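Local coordinates for protein phosphoribosylformylglycinamidine synthase 2 (Thermus thermophilus, PDB 3VIU) that belongs to the AIR synthase-related (PurM-like) family, built from two N-terminal/C-terminal domain pairs in one chain, and holds ADP and a magnesium ion, at residues K316-A319 and L320-V323. Residues are numbered along the deposited sequence; the frame is centred on the assembly and turned at random.
Sequences KEKA and LEEV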
loop_
_atom_site.group_PDB
_atom_site.type_symbol
_atom_site.label_atom_id
_atom_site.label_comp_id
_atom_site.label_asym_id
_atom_site.label_seq_id
_atom_site.Cartn_x
_atom_site.Cartn_y
_atom_site.Cartn_z
ATOM N N LYS A 316 8.546 34.779 7.883
ATOM C CA LYS A 316 7.253 34.228 8.264
ATOM C C LYS A 316 7.299 33.402 9.545
ATOM O O LYS A 316 6.361 32.666 9.844
ATOM C CB LYS A 316 6.687 33.388 7.115
ATOM C CG LYS A 316 6.315 34.214 5.891
ATOM C CD LYS A 316 5.851 33.340 4.735
ATOM C CE LYS A 316 5.227 34.178 3.620
ATOM N NZ LYS A 316 6.189 35.185 3.095
ATOM N N GLU A 317 8.384 33.529 10.303
ATOM C CA GLU A 317 8.518 32.776 11.545
ATOM C C GLU A 317 7.314 33.036 12.432
ATOM O O GLU A 317 6.636 32.104 12.861
ATOM C CB GLU A 317 9.781 33.171 12.311
ATOM C CG GLU A 317 11.071 33.008 11.549
ATOM C CD GLU A 317 11.234 34.049 10.463
ATOM O OE1 GLU A 317 10.576 35.112 10.541
ATOM O OE2 GLU A 317 12.034 33.813 9.534
ATOM N N LYS A 318 7.049 34.307 12.708
ATOM C CA LYS A 318 5.922 34.659 13.556
ATOM C C LYS A 318 4.635 34.020 13.056
ATOM O O LYS A 318 3.909 33.393 13.826
ATOM C CB LYS A 318 5.763 36.179 13.629
ATOM C CG LYS A 318 6.259 36.761 14.933
ATOM C CD LYS A 318 5.499 36.167 16.125
ATOM C CE LYS A 318 4.015 36.550 16.103
ATOM N NZ LYS A 318 3.248 35.993 17.259
ATOM N N ALA A 319 4.366 34.176 11.762
ATOM C CA ALA A 319 3.168 33.615 11.147
ATOM C C ALA A 319 3.035 32.132 11.476
ATOM O O ALA A 319 1.960 31.666 11.859
ATOM C CB ALA A 319 3.218 33.815 9.633
ATOM N N LEU A 320 4.135 31.398 11.324
ATOM C CA LEU A 320 4.152 29.967 11.599
ATOM C C LEU A 320 3.745 29.705 13.040
ATOM O O LEU A 320 2.949 28.808 13.319
ATOM C CB LEU A 320 5.550 29.377 11.342
ATOM C CG LEU A 320 5.752 27.883 11.644
ATOM C CD1 LEU A 320 4.825 27.057 10.766
ATOM C CD2 LEU A 320 7.204 27.482 11.407
ATOM N N GLU A 321 4.284 30.497 13.957
ATOM C CA GLU A 321 3.972 30.319 15.371
ATOM C C GLU A 321 2.487 30.541 15.622
ATOM O O GLU A 321 1.842 29.773 16.341
ATOM C CB GLU A 321 4.805 31.287 16.217
ATOM C CG GLU A 321 6.259 31.360 15.772
ATOM C CD GLU A 321 7.124 32.230 16.664
ATOM O OE1 GLU A 321 6.633 33.281 17.136
ATOM O OE2 GLU A 321 8.302 31.865 16.876
ATOM N N GLU A 322 1.948 31.588 15.010
ATOM C CA GLU A 322 0.540 31.922 15.167
ATOM C C GLU A 322 -0.351 30.819 14.619
ATOM O O GLU A 322 -1.369 30.475 15.229
ATOM C CB GLU A 322 0.248 33.271 14.502
ATOM C CG GLU A 322 0.975 34.416 15.219
ATOM C CD GLU A 322 0.737 35.780 14.604
ATOM O OE1 GLU A 322 1.315 36.762 15.119
ATOM O OE2 GLU A 322 -0.022 35.873 13.615
ATOM N N VAL A 323 0.036 30.251 13.481
ATOM C CA VAL A 323 -0.736 29.162 12.912
ATOM C C VAL A 323 -0.900 28.075 13.969
ATOM O O VAL A 323 -2.013 27.628 14.236
ATOM C CB VAL A 323 -0.051 28.549 11.679
ATOM C CG1 VAL A 323 -0.761 27.258 11.283
ATOM C CG2 VAL A 323 -0.102 29.527 10.522
#
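Leu320 N donates to Lys316 O at 3.0 Å, opening the first turn of helix 317-326, with Lys316 as the N-cap residue. Three more i to i+4 bonds follow in step: Glu321 N to Glu317 O, Glu322 N to Lys318 O and Val323 N to Ala319 O, all with N-H...O angles near 160°, the pattern of a regular alpha helix. Beside the last of them, the Val323 methyl CG2 lies 3.3 Å from Ala319 O.

On the outward face Lys318 and Glu322 meet. Lys318 bends at chi2 (-60°) and chi3 (-65°), which swings its amine along the helix to a salt bridge with Glu322, NZ to OE1 3.0 Å; that carboxylate oxygen is modelled too tightly against the lysine, so the exact fit is doubtful. The same lysine chain runs at about a right angle to Glu321, its CD 3.3 Å from Glu321 OE1. Glu321 and Glu317 turn to partners in the rest of the domain: Glu321 OE2 is hydrogen-bonded to Tyr198 OH, and Glu317 OE2 accepts from Gly315 N and pairs with Arg195.

Leu320 and Val323 are the buried pair. Leu320 reaches Leu310, Pro312, Tyr198 and Ala248, and Val323 meets Glu247 and Ala248, so helix 317-326 packs against both helix 235-250 and strands 196-201 and 307-312 of the sheet in the AIR synthase-related C-terminal domain.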